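Proline dehydrogenase (Bradyrhizobium japonicum USDA 110, PDB 3HAZ) probably oxidises proline to glutamate in two steps, pairing an FAD-dependent proline dehydrogenase with an NAD-dependent 1-pyrroline-5-carboxylate dehydrogenase in one chain. Local coordinates at residues P33-R38 with V405-E410; A43-E48 with A432-D437; I573-L578 with Q624-F629. One frame throughout, in Å; residues are numbered along the deposited sequence.

Contacts 1 and 2 belong together. Both use helix 33-50, which lies on the outside of the proline dehydrogenase barrel, and their centres are 13 Å apart. In contact 1 this helix meets helix 399-409, and in contact 2 it meets the end of helix 425-434. The two touch where Leu406 CD2 packs on His435 NE2 at 3.5 Å. Contact 2 is nearer the flavin site, with the side chains of Arg45 and Phe469, an FAD-binding residue, about 11 Å apart. Contact 3 lies in the aldehyde dehydrogenase part, away from the FAD and NAD sites. Its centre is 61 Å from that of contact 1 and 65 Å from that of contact 2.

Contact 1: P33-R38 with V405-E410; sequences PPQEAR and VLEMAE
Arg38 and Glu407 form the close part of this contact. The guanidinium meets the carboxylate side-on. Arg38 NE donates to Glu407 OE1 at 2.7 Å, and Arg38 NH2 donates to Glu407 OE2 at 3.0 Å. Both bonds are nearly straight. Each oxygen lies close to the guanidinium plane. Both are met on the syn side but from out of the carboxylate plane, as the two flat groups are turned 33° apart. Glu407 reaches across with CG anti to its backbone N (chi1 166°) and then bends at chi2, which brings its carboxylate up to helix 33-50. Pro34 O sits over one face of the Arg38 guanidinium.

Gln35 makes the looser part. Its CG lies 3.4 Å from Glu407 OE2, a contact of methylene and oxygen. Its amide is perpendicular to the carboxylate, and OE1 turns back to accept from Ser32 N near the start of the helix. Arg38 lies on the exposed side. On its far side from helix 33-50, helix 399-409 packs on helix 369-384 through Val405 and Met408.

Two bonds, one to each oxygen, fix the rotation of both end groups. The chemistry implies a directional grip on the barrel surface, probably screened by solvent, rather than buried apolar packing.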
ATOM      1  N   PRO A  33      36.446   0.377 -29.144  1.00 51.78           N
ATOM      2  CA  PRO A  33      35.442  -0.343 -29.932  1.00 45.63           C
ATOM      3  C   PRO A  33      35.996  -1.549 -30.693  1.00 40.03           C
ATOM      4  O   PRO A  33      35.316  -2.568 -30.759  1.00 37.00           O
ATOM      5  CB  PRO A  33      34.930   0.729 -30.896  1.00 51.01           C
ATOM      6  CG  PRO A  33      35.089   2.007 -30.128  1.00 46.42           C
ATOM      7  CD  PRO A  33      36.369   1.837 -29.349  1.00 50.45           C
ATOM      8  N   PRO A  34      37.205  -1.439 -31.268  1.00 37.99           N
ATOM      9  CA  PRO A  34      37.738  -2.602 -31.986  1.00 42.83           C
ATOM     10  C   PRO A  34      38.153  -3.721 -31.039  1.00 45.27           C
ATOM     11  O   PRO A  34      38.093  -4.890 -31.419  1.00 34.15           O
ATOM     12  CB  PRO A  34      38.974  -2.041 -32.702  1.00 39.97           C
ATOM     13  CG  PRO A  34      38.756  -0.553 -32.739  1.00 45.35           C
ATOM     14  CD  PRO A  34      38.034  -0.240 -31.472  1.00 37.80           C
ATOM     15  N   GLN A  35      38.584  -3.369 -29.830  1.00 47.39           N
ATOM     16  CA  GLN A  35      38.951  -4.372 -28.836  1.00 42.55           C
ATOM     17  C   GLN A  35      37.716  -5.152 -28.415  1.00 36.06           C
ATOM     18  O   GLN A  35      37.734  -6.382 -28.362  1.00 36.14           O
ATOM     19  CB  GLN A  35      39.585  -3.712 -27.612  1.00 42.00           C
ATOM     20  CG  GLN A  35      41.041  -3.319 -27.789  1.00 46.21           C
ATOM     21  CD  GLN A  35      41.593  -2.608 -26.571  1.00 49.10           C
ATOM     22  OE1 GLN A  35      41.025  -1.618 -26.105  1.00 50.84           O
ATOM     23  NE2 GLN A  35      42.704  -3.111 -26.042  1.00 49.76           N
ATOM     24  N   GLU A  36      36.649  -4.417 -28.118  1.00 35.84           N
ATOM     25  CA  GLU A  36      35.373  -5.002 -27.720  1.00 39.30           C
ATOM     26  C   GLU A  36      34.755  -5.840 -28.836  1.00 40.02           C
ATOM     27  O   GLU A  36      34.090  -6.847 -28.575  1.00 33.42           O
ATOM     28  CB  GLU A  36      34.396  -3.900 -27.292  1.00 36.33           C
ATOM     29  CG  GLU A  36      34.772  -3.213 -25.987  1.00 47.01           C
ATOM     30  CD  GLU A  36      34.802  -4.172 -24.809  1.00 54.51           C
ATOM     31  OE1 GLU A  36      34.109  -5.209 -24.868  1.00 57.01           O
ATOM     32  OE2 GLU A  36      35.515  -3.891 -23.822  1.00 54.94           O
ATOM     33  N   ALA A  37      34.977  -5.415 -30.077  1.00 38.99           N
ATOM     34  CA  ALA A  37      34.455  -6.121 -31.238  1.00 37.77           C
ATOM     35  C   ALA A  37      35.104  -7.494 -31.398  1.00 38.72           C
ATOM     36  O   ALA A  37      34.420  -8.478 -31.678  1.00 37.93           O
ATOM     37  CB  ALA A  37      34.638  -5.285 -32.502  1.00 36.28           C
ATOM     38  N   ARG A  38      36.423  -7.561 -31.225  1.00 35.38           N
ATOM     39  CA  ARG A  38      37.120  -8.844 -31.272  1.00 32.35           C
ATOM     40  C   ARG A  38      36.633  -9.749 -30.140  1.00 27.89           C
ATOM     41  O   ARG A  38      36.391 -10.938 -30.334  1.00 32.88           O
ATOM     42  CB  ARG A  38      38.642  -8.653 -31.194  1.00 32.64           C
ATOM     43  CG  ARG A  38      39.256  -8.027 -32.466  1.00 39.36           C
ATOM     44  CD  ARG A  38      40.786  -8.054 -32.441  1.00 37.40           C
ATOM     45  NE  ARG A  38      41.337  -7.099 -31.482  1.00 37.64           N
ATOM     46  CZ  ARG A  38      41.585  -5.822 -31.761  1.00 48.98           C
ATOM     47  NH1 ARG A  38      41.336  -5.348 -32.975  1.00 50.98           N
ATOM     48  NH2 ARG A  38      42.084  -5.020 -30.829  1.00 48.45           N
ATOM     49  N   VAL A 405      40.534 -12.174 -21.805  1.00 26.12           N
ATOM     50  CA  VAL A 405      41.940 -12.375 -21.458  1.00 28.09           C
ATOM     51  C   VAL A 405      42.781 -12.548 -22.719  1.00 29.38           C
ATOM     52  O   VAL A 405      43.901 -12.046 -22.804  1.00 32.30           O
ATOM     53  CB  VAL A 405      42.143 -13.579 -20.503  1.00 18.59           C
ATOM     54  CG1 VAL A 405      43.622 -13.912 -20.364  1.00 22.54           C
ATOM     55  CG2 VAL A 405      41.527 -13.283 -19.140  1.00 23.52           C
ATOM     56  N   LEU A 406      42.238 -13.258 -23.703  1.00 22.46           N
ATOM     57  CA  LEU A 406      42.936 -13.443 -24.966  1.00 28.23           C
ATOM     58  C   LEU A 406      43.223 -12.090 -25.635  1.00 29.47           C
ATOM     59  O   LEU A 406      44.347 -11.824 -26.057  1.00 29.83           O
ATOM     60  CB  LEU A 406      42.131 -14.350 -25.898  1.00 27.58           C
ATOM     61  CG  LEU A 406      42.796 -14.759 -27.213  1.00 31.71           C
ATOM     62  CD1 LEU A 406      44.119 -15.482 -26.962  1.00 29.22           C
ATOM     63  CD2 LEU A 406      41.853 -15.631 -28.025  1.00 37.37           C
ATOM     64  N   GLU A 407      42.210 -11.233 -25.718  1.00 33.22           N
ATOM     65  CA  GLU A 407      42.380  -9.917 -26.335  1.00 36.12           C
ATOM     66  C   GLU A 407      43.473  -9.105 -25.643  1.00 39.39           C
ATOM     67  O   GLU A 407      44.282  -8.448 -26.299  1.00 37.93           O
ATOM     68  CB  GLU A 407      41.065  -9.135 -26.329  1.00 30.62           C
ATOM     69  CG  GLU A 407      41.221  -7.641 -26.628  1.00 31.13           C
ATOM     70  CD  GLU A 407      41.725  -7.359 -28.042  1.00 38.97           C
ATOM     71  OE1 GLU A 407      41.373  -8.118 -28.972  1.00 35.93           O
ATOM     72  OE2 GLU A 407      42.469  -6.369 -28.224  1.00 41.71           O
ATOM     73  N   MET A 408      43.498  -9.157 -24.318  1.00 37.26           N
ATOM     74  CA  MET A 408      44.477  -8.399 -23.553  1.00 35.29           C
ATOM     75  C   MET A 408      45.888  -8.955 -23.717  1.00 32.97           C
ATOM     76  O   MET A 408      46.866  -8.227 -23.569  1.00 35.27           O
ATOM     77  CB  MET A 408      44.090  -8.358 -22.078  1.00 32.49           C
ATOM     78  CG  MET A 408      42.778  -7.641 -21.819  1.00 42.19           C
ATOM     79  SD  MET A 408      42.541  -7.292 -20.074  1.00 67.46           S
ATOM     80  CE  MET A 408      43.090  -8.836 -19.355  1.00 53.81           C
ATOM     81  N   ALA A 409      45.988 -10.243 -24.022  1.00 32.46           N
ATOM     82  CA  ALA A 409      47.287 -10.873 -24.237  1.00 35.13           C
ATOM     83  C   ALA A 409      47.964 -10.327 -25.488  1.00 40.88           C
ATOM     84  O   ALA A 409      49.192 -10.278 -25.564  1.00 44.46           O
ATOM     85  CB  ALA A 409      47.141 -12.384 -24.339  1.00 30.28           C
ATOM     86  N   GLU A 410      47.157  -9.930 -26.469  1.00 40.99           N
ATOM     87  CA  GLU A 410      47.668  -9.426 -27.740  1.00 50.35           C
ATOM     88  C   GLU A 410      48.476 -10.493 -28.474  1.00 53.52           C
ATOM     89  O   GLU A 410      49.012 -10.248 -29.554  1.00 49.66           O
ATOM     90  CB  GLU A 410      48.520  -8.170 -27.527  1.00 57.22           C
ATOM     91  CG  GLU A 410      47.758  -6.985 -26.959  1.00 65.16           C
ATOM     92  CD  GLU A 410      48.610  -5.729 -26.864  1.00 74.66           C
ATOM     93  OE1 GLU A 410      49.433  -5.490 -27.774  1.00 78.47           O
ATOM     94  OE2 GLU A 410      48.453  -4.975 -25.880  1.00 75.42           O
TER

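Contact 2: A43-E48 with A432-D437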
ATOM      1  N   ALA A  43      33.976 -14.530 -28.255  1.00 25.56           N
ATOM      2  CA  ALA A  43      33.088 -15.050 -27.220  1.00 31.29           C
ATOM      3  C   ALA A  43      31.796 -15.656 -27.787  1.00 30.23           C
ATOM      4  O   ALA A  43      31.339 -16.701 -27.316  1.00 25.89           O
ATOM      5  CB  ALA A  43      32.775 -13.967 -26.186  1.00 29.18           C
ATOM      6  N   THR A  44      31.205 -15.002 -28.786  1.00 31.01           N
ATOM      7  CA  THR A  44      30.027 -15.558 -29.452  1.00 29.98           C
ATOM      8  C   THR A  44      30.361 -16.920 -30.074  1.00 27.37           C
ATOM      9  O   THR A  44      29.589 -17.870 -29.968  1.00 23.78           O
ATOM     10  CB  THR A  44      29.476 -14.613 -30.544  1.00 35.35           C
ATOM     11  OG1 THR A  44      29.116 -13.356 -29.956  1.00 30.72           O
ATOM     12  CG2 THR A  44      28.250 -15.222 -31.216  1.00 33.74           C
ATOM     13  N   ARG A  45      31.520 -17.014 -30.713  1.00 21.86           N
ATOM     14  CA  ARG A  45      31.938 -18.269 -31.322  1.00 28.67           C
ATOM     15  C   ARG A  45      32.147 -19.370 -30.280  1.00 31.79           C
ATOM     16  O   ARG A  45      31.825 -20.532 -30.523  1.00 26.43           O
ATOM     17  CB  ARG A  45      33.198 -18.069 -32.166  1.00 29.26           C
ATOM     18  CG  ARG A  45      32.956 -17.233 -33.428  1.00 31.85           C
ATOM     19  CD  ARG A  45      34.242 -16.983 -34.199  1.00 29.53           C
ATOM     20  NE  ARG A  45      34.891 -18.218 -34.635  1.00 29.59           N
ATOM     21  CZ  ARG A  45      34.696 -18.790 -35.821  1.00 36.19           C
ATOM     22  NH1 ARG A  45      33.857 -18.242 -36.693  1.00 35.92           N
ATOM     23  NH2 ARG A  45      35.335 -19.912 -36.138  1.00 32.50           N
ATOM     24  N   LEU A  46      32.687 -19.002 -29.122  1.00 32.74           N
ATOM     25  CA  LEU A  46      32.898 -19.973 -28.052  1.00 29.78           C
ATOM     26  C   LEU A  46      31.555 -20.487 -27.535  1.00 21.87           C
ATOM     27  O   LEU A  46      31.367 -21.686 -27.362  1.00 25.27           O
ATOM     28  CB  LEU A  46      33.721 -19.367 -26.913  1.00 28.80           C
ATOM     29  CG  LEU A  46      35.149 -18.906 -27.243  1.00 24.93           C
ATOM     30  CD1 LEU A  46      35.840 -18.348 -26.006  1.00 23.03           C
ATOM     31  CD2 LEU A  46      35.978 -20.027 -27.850  1.00 14.35           C
ATOM     32  N   ILE A  47      30.620 -19.572 -27.311  1.00 23.35           N
ATOM     33  CA  ILE A  47      29.307 -19.933 -26.780  1.00 29.55           C
ATOM     34  C   ILE A  47      28.468 -20.733 -27.790  1.00 30.12           C
ATOM     35  O   ILE A  47      27.733 -21.643 -27.412  1.00 33.39           O
ATOM     36  CB  ILE A  47      28.548 -18.686 -26.310  1.00 31.08           C
ATOM     37  CG1 ILE A  47      29.200 -18.128 -25.043  1.00 31.46           C
ATOM     38  CG2 ILE A  47      27.075 -19.003 -26.071  1.00 34.61           C
ATOM     39  CD1 ILE A  47      28.797 -16.696 -24.746  1.00 33.40           C
ATOM     40  N   GLU A  48      28.590 -20.395 -29.070  1.00 27.18           N
ATOM     41  CA  GLU A  48      27.952 -21.173 -30.133  1.00 31.49           C
ATOM     42  C   GLU A  48      28.417 -22.618 -30.104  1.00 33.15           C
ATOM     43  O   GLU A  48      27.608 -23.542 -30.207  1.00 28.76           O
ATOM     44  CB  GLU A  48      28.253 -20.576 -31.510  1.00 30.35           C
ATOM     45  CG  GLU A  48      27.450 -19.340 -31.834  1.00 32.73           C
ATOM     46  CD  GLU A  48      27.674 -18.868 -33.253  1.00 38.21           C
ATOM     47  OE1 GLU A  48      28.849 -18.794 -33.667  1.00 33.63           O
ATOM     48  OE2 GLU A  48      26.677 -18.572 -33.951  1.00 39.89           O
ATOM     49  N   ALA A 432      40.759 -23.478 -29.594  1.00 24.68           N
ATOM     50  CA  ALA A 432      41.935 -24.043 -30.238  1.00 30.94           C
ATOM     51  C   ALA A 432      41.767 -24.009 -31.748  1.00 31.23           C
ATOM     52  O   ALA A 432      42.718 -23.740 -32.476  1.00 33.91           O
ATOM     53  CB  ALA A 432      42.182 -25.465 -29.756  1.00 34.49           C
ATOM     54  N   LYS A 433      40.550 -24.277 -32.212  1.00 30.30           N
ATOM     55  CA  LYS A 433      40.246 -24.198 -33.636  1.00 35.86           C
ATOM     56  C   LYS A 433      40.506 -22.803 -34.184  1.00 37.25           C
ATOM     57  O   LYS A 433      40.983 -22.650 -35.306  1.00 36.73           O
ATOM     58  CB  LYS A 433      38.787 -24.573 -33.912  1.00 42.31           C
ATOM     59  CG  LYS A 433      38.446 -26.037 -33.699  1.00 49.34           C
ATOM     60  CD  LYS A 433      37.072 -26.355 -34.270  1.00 53.59           C
ATOM     61  CE  LYS A 433      36.584 -27.716 -33.813  1.00 58.45           C
ATOM     62  NZ  LYS A 433      37.589 -28.779 -34.091  1.00 62.17           N
ATOM     63  N   ASP A 434      40.178 -21.785 -33.397  1.00 36.21           N
ATOM     64  CA  ASP A 434      40.269 -20.405 -33.866  1.00 38.31           C
ATOM     65  C   ASP A 434      41.632 -19.783 -33.573  1.00 40.40           C
ATOM     66  O   ASP A 434      41.973 -18.735 -34.117  1.00 41.58           O
ATOM     67  CB  ASP A 434      39.151 -19.556 -33.255  1.00 35.85           C
ATOM     68  CG  ASP A 434      37.766 -20.010 -33.693  1.00 39.41           C
ATOM     69  OD1 ASP A 434      37.668 -20.697 -34.729  1.00 38.07           O
ATOM     70  OD2 ASP A 434      36.778 -19.681 -33.003  1.00 32.97           O
ATOM     71  N   HIS A 435      42.412 -20.429 -32.715  1.00 41.41           N
ATOM     72  CA  HIS A 435      43.722 -19.905 -32.345  1.00 42.61           C
ATOM     73  C   HIS A 435      44.710 -21.041 -32.115  1.00 44.98           C
ATOM     74  O   HIS A 435      44.807 -21.588 -31.012  1.00 42.78           O
ATOM     75  CB  HIS A 435      43.604 -19.021 -31.099  1.00 39.54           C
ATOM     76  CG  HIS A 435      42.555 -17.956 -31.213  1.00 41.13           C
ATOM     77  ND1 HIS A 435      42.800 -16.727 -31.785  1.00 44.31           N
ATOM     78  CD2 HIS A 435      41.257 -17.939 -30.826  1.00 35.67           C
ATOM     79  CE1 HIS A 435      41.699 -15.996 -31.746  1.00 40.48           C
ATOM     80  NE2 HIS A 435      40.746 -16.710 -31.171  1.00 33.13           N
ATOM     81  N   ALA A 436      45.447 -21.385 -33.168  1.00 49.26           N
ATOM     82  CA  ALA A 436      46.338 -22.542 -33.157  1.00 48.02           C
ATOM     83  C   ALA A 436      47.445 -22.452 -32.111  1.00 40.76           C
ATOM     84  O   ALA A 436      47.945 -23.475 -31.649  1.00 41.38           O
ATOM     85  CB  ALA A 436      46.945 -22.766 -34.552  1.00 46.63           C
ATOM     86  N   ASP A 437      47.835 -21.234 -31.747  1.00 35.03           N
ATOM     87  CA  ASP A 437      48.937 -21.048 -30.804  1.00 43.35           C
ATOM     88  C   ASP A 437      48.494 -21.143 -29.345  1.00 39.85           C
ATOM     89  O   ASP A 437      49.319 -21.108 -28.432  1.00 38.68           O
ATOM     90  CB  ASP A 437      49.638 -19.712 -31.052  1.00 49.41           C
ATOM     91  CG  ASP A 437      50.395 -19.686 -32.366  1.00 57.88           C
ATOM     92  OD1 ASP A 437      50.655 -20.775 -32.926  1.00 52.04           O
ATOM     93  OD2 ASP A 437      50.728 -18.578 -32.839  1.00 67.11           O
TER
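Arg45 and Asp434 face each other as a tilted two-pronged pair. The guanidinium presents its NE side. Arg45 NE donates to Asp434 OD2 at 2.9 Å, almost straight at 172°, and Arg45 NH2 donates to Asp434 OD1 at 2.8 Å. OD2 lies in the guanidinium plane, while OD1 is tilted slightly from it. On the side of the carboxylate the fit is less flat. Both nitrogens come from above its plane, and the two planes are 55° apart. The arginine chain turns at chi3 (60°), which swings NE and NH2 toward the acid.

Asp434 OD2 has a second donor, Gln430 NE2, one turn earlier on the same helix. Gln430 is thus placed to hold the carboxylate, and Arg45 also packs against it. Asp434 is the last helical residue before His435 leaves the helix. The positive arginine may ease the negative charge at this carbonyl-rich helix end.

Next to the salt bridge, the apolar side of helix 33-50 is covered from the same chain. Leu46 packs on Leu427 and Leu431, and Ile47 on Ala399. Glu48 OE2 accepts from Ala151 N of the second subunit.

The result is a partly exposed salt bridge at the edge of an apolar helix interface. It joins an N-terminal helix to the C-terminal end of helix 425-434, which follows strand 416-420 on the outside of the TIM-type proline dehydrogenase barrel.

Contact 3: I573-L578 with Q624-F629. With SO4 (sulfate ion), chain G.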
ATOM      1  N   ILE A 573      14.241   3.713  29.255  1.00 24.14           N
ATOM      2  CA  ILE A 573      15.394   4.090  30.065  1.00 29.61           C
ATOM      3  C   ILE A 573      16.138   2.855  30.582  1.00 31.35           C
ATOM      4  O   ILE A 573      17.369   2.840  30.634  1.00 27.55           O
ATOM      5  CB  ILE A 573      14.991   5.027  31.226  1.00 33.36           C
ATOM      6  CG1 ILE A 573      14.425   6.338  30.665  1.00 35.56           C
ATOM      7  CG2 ILE A 573      16.180   5.309  32.137  1.00 25.84           C
ATOM      8  CD1 ILE A 573      13.997   7.331  31.731  1.00 40.71           C
ATOM      9  N   ARG A 574      15.397   1.812  30.952  1.00 27.23           N
ATOM     10  CA  ARG A 574      16.032   0.563  31.360  1.00 25.31           C
ATOM     11  C   ARG A 574      16.781  -0.048  30.171  1.00 22.29           C
ATOM     12  O   ARG A 574      17.924  -0.489  30.304  1.00 23.61           O
ATOM     13  CB  ARG A 574      15.010  -0.430  31.924  1.00 23.73           C
ATOM     14  CG  ARG A 574      14.064   0.163  32.966  1.00 30.34           C
ATOM     15  CD  ARG A 574      13.447  -0.906  33.865  1.00 27.95           C
ATOM     16  NE  ARG A 574      12.557  -1.815  33.146  1.00 26.02           N
ATOM     17  CZ  ARG A 574      11.229  -1.716  33.126  1.00 31.55           C
ATOM     18  NH1 ARG A 574      10.619  -0.739  33.778  1.00 34.79           N
ATOM     19  NH2 ARG A 574      10.503  -2.600  32.447  1.00 29.32           N
ATOM     20  N   ALA A 575      16.136  -0.049  29.009  1.00 21.81           N
ATOM     21  CA  ALA A 575      16.736  -0.592  27.791  1.00 25.08           C
ATOM     22  C   ALA A 575      18.012   0.157  27.423  1.00 28.04           C
ATOM     23  O   ALA A 575      19.006  -0.442  26.991  1.00 26.11           O
ATOM     24  CB  ALA A 575      15.734  -0.543  26.638  1.00 20.25           C
ATOM     25  N   ALA A 576      17.983   1.472  27.603  1.00 21.85           N
ATOM     26  CA  ALA A 576      19.134   2.301  27.280  1.00 27.53           C
ATOM     27  C   ALA A 576      20.323   1.941  28.167  1.00 26.82           C
ATOM     28  O   ALA A 576      21.471   2.026  27.738  1.00 25.19           O
ATOM     29  CB  ALA A 576      18.783   3.798  27.418  1.00 28.13           C
ATOM     30  N   ALA A 577      20.046   1.553  29.409  1.00 25.75           N
ATOM     31  CA  ALA A 577      21.111   1.146  30.320  1.00 27.08           C
ATOM     32  C   ALA A 577      21.776  -0.149  29.828  1.00 27.75           C
ATOM     33  O   ALA A 577      23.005  -0.250  29.780  1.00 23.57           O
ATOM     34  CB  ALA A 577      20.572   0.974  31.729  1.00 30.85           C
ATOM     35  N   LEU A 578      20.961  -1.135  29.465  1.00 21.99           N
ATOM     36  CA  LEU A 578      21.483  -2.377  28.893  1.00 22.07           C
ATOM     37  C   LEU A 578      22.340  -2.103  27.656  1.00 24.95           C
ATOM     38  O   LEU A 578      23.425  -2.668  27.506  1.00 29.21           O
ATOM     39  CB  LEU A 578      20.342  -3.342  28.545  1.00 25.20           C
ATOM     40  CG  LEU A 578      20.007  -4.434  29.571  1.00 29.30           C
ATOM     41  CD1 LEU A 578      19.751  -3.837  30.940  1.00 27.32           C
ATOM     42  CD2 LEU A 578      18.809  -5.264  29.120  1.00 22.48           C
ATOM     43  N   GLN A 624      13.967  -6.748  23.103  1.00 23.44           N
ATOM     44  CA  GLN A 624      12.752  -7.458  23.494  1.00 21.72           C
ATOM     45  C   GLN A 624      12.060  -6.698  24.623  1.00 24.16           C
ATOM     46  O   GLN A 624      10.834  -6.666  24.709  1.00 20.29           O
ATOM     47  CB  GLN A 624      13.061  -8.892  23.943  1.00 21.60           C
ATOM     48  CG  GLN A 624      13.639  -9.798  22.853  1.00 25.54           C
ATOM     49  CD  GLN A 624      12.732  -9.916  21.637  1.00 30.64           C
ATOM     50  OE1 GLN A 624      13.113  -9.546  20.526  1.00 38.40           O
ATOM     51  NE2 GLN A 624      11.527 -10.428  21.842  1.00 29.20           N
ATOM     52  N   GLY A 625      12.859  -6.083  25.488  1.00 21.37           N
ATOM     53  CA  GLY A 625      12.326  -5.291  26.581  1.00 24.90           C
ATOM     54  C   GLY A 625      11.417  -4.162  26.126  1.00 26.89           C
ATOM     55  O   GLY A 625      10.359  -3.936  26.722  1.00 26.27           O
ATOM     56  N   ARG A 626      11.814  -3.444  25.076  1.00 26.95           N
ATOM     57  CA  ARG A 626      10.981  -2.348  24.578  1.00 22.51           C
ATOM     58  C   ARG A 626       9.694  -2.874  23.967  1.00 20.56           C
ATOM     59  O   ARG A 626       8.639  -2.282  24.132  1.00 29.18           O
ATOM     60  CB  ARG A 626      11.720  -1.494  23.546  1.00 24.22           C
ATOM     61  CG  ARG A 626      12.873  -0.682  24.097  1.00 25.44           C
ATOM     62  CD  ARG A 626      13.368   0.309  23.046  1.00 30.87           C
ATOM     63  NE  ARG A 626      14.467   1.126  23.544  1.00 34.54           N
ATOM     64  CZ  ARG A 626      15.748   0.872  23.310  1.00 34.56           C
ATOM     65  NH1 ARG A 626      16.683   1.669  23.807  1.00 38.61           N
ATOM     66  NH2 ARG A 626      16.090  -0.177  22.579  1.00 34.61           N
ATOM     67  N   LYS A 627       9.783  -3.985  23.255  1.00 22.83           N
ATOM     68  CA  LYS A 627       8.603  -4.567  22.641  1.00 28.19           C
ATOM     69  C   LYS A 627       7.616  -4.998  23.710  1.00 27.40           C
ATOM     70  O   LYS A 627       6.419  -4.774  23.584  1.00 26.65           O
ATOM     71  CB  LYS A 627       8.975  -5.783  21.791  1.00 27.10           C
ATOM     72  CG  LYS A 627       9.573  -5.468  20.422  1.00 32.65           C
ATOM     73  CD  LYS A 627       9.886  -6.764  19.670  1.00 43.21           C
ATOM     74  CE  LYS A 627      10.613  -6.506  18.354  1.00 54.02           C
ATOM     75  NZ  LYS A 627      11.001  -7.776  17.661  1.00 49.65           N
ATOM     76  N   LEU A 628       8.122  -5.637  24.756  1.00 31.07           N
ATOM     77  CA  LEU A 628       7.258  -6.210  25.780  1.00 32.02           C
ATOM     78  C   LEU A 628       6.780  -5.189  26.815  1.00 28.87           C
ATOM     79  O   LEU A 628       5.613  -5.189  27.196  1.00 29.83           O
ATOM     80  CB  LEU A 628       7.960  -7.372  26.484  1.00 25.73           C
ATOM     81  CG  LEU A 628       7.079  -8.225  27.400  1.00 25.71           C
ATOM     82  CD1 LEU A 628       5.761  -8.547  26.718  1.00 29.83           C
ATOM     83  CD2 LEU A 628       7.796  -9.509  27.808  1.00 27.11           C
ATOM     84  N   PHE A 629       7.684  -4.334  27.281  1.00 27.35           N
ATOM     85  CA  PHE A 629       7.373  -3.455  28.405  1.00 30.28           C
ATOM     86  C   PHE A 629       7.202  -1.995  27.984  1.00 31.95           C
ATOM     87  O   PHE A 629       6.952  -1.132  28.820  1.00 30.13           O
ATOM     88  CB  PHE A 629       8.450  -3.570  29.488  1.00 25.01           C
ATOM     89  CG  PHE A 629       8.772  -4.992  29.874  1.00 26.39           C
ATOM     90  CD1 PHE A 629      10.033  -5.519  29.644  1.00 21.93           C
ATOM     91  CD2 PHE A 629       7.809  -5.803  30.453  1.00 23.58           C
ATOM     92  CE1 PHE A 629      10.329  -6.832  29.987  1.00 23.32           C
ATOM     93  CE2 PHE A 629       8.094  -7.109  30.807  1.00 26.10           C
ATOM     94  CZ  PHE A 629       9.358  -7.629  30.568  1.00 21.35           C
TER
HETATM   95  S   SO4 G1002      12.340   4.488  23.586  1.00 76.65           S
HETATM   96  O1  SO4 G1002      11.652   4.490  22.297  1.00 81.55           O
HETATM   97  O2  SO4 G1002      11.586   5.295  24.546  1.00 83.00           O
HETATM   98  O3  SO4 G1002      12.435   3.114  24.072  1.00 73.65           O
HETATM   99  O4  SO4 G1002      13.679   5.048  23.429  1.00 72.56           O
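Arg626, which lies against Ala575, has its guanidinium held by Glu579, with a weak second bond to a sulfate. Its NH2 forms a salt bridge with Glu579 OE2, just beyond the 573-578 segment. Arg626 NE lies 2.9 Å from O3 of the sulfate, in a bond bent to 128°. The sulfate probably comes from the crystallisation liquor, so this second bond may not belong to the working enzyme.

The same guanidinium has Ala575 CB over the centre of one face, with Arg626 CZ 3.6 Å from that methyl. The arginine chain is extended from CG to NE, which lays its flat end over the methyl and near Glu579.

On the other flank Arg574 meets Phe629. Arg574 NH2 lies 3.7 Å from Phe629 CB and 3.9 Å from Phe629 CG. It comes obliquely to the ring, so this is not a stack. The guanidinium is buried, and its polar atoms are bonded elsewhere: NE donates to Met675 O, at the end of helix 664-675.

Between these flanks the backbones come close. Ala575 CA and Gly625 CA are 6.6 Å apart, and Ala575 also packs on Ala622 and Met675. Gly625 brings no side chain to this spot.

The two segments run antiparallel, 170° between their directions, with axes 9.5 Å apart. Ala575 and Gly625 mark their closest backbone approach. Phe629 and Leu628 continue the packing onto Met647 of strand 641-656. That strand pairs with strand 679-683, which ends at the NAD-binding Lys683, consistent with the Rossmann-type NAD-binding part of the aldehyde dehydrogenase fold.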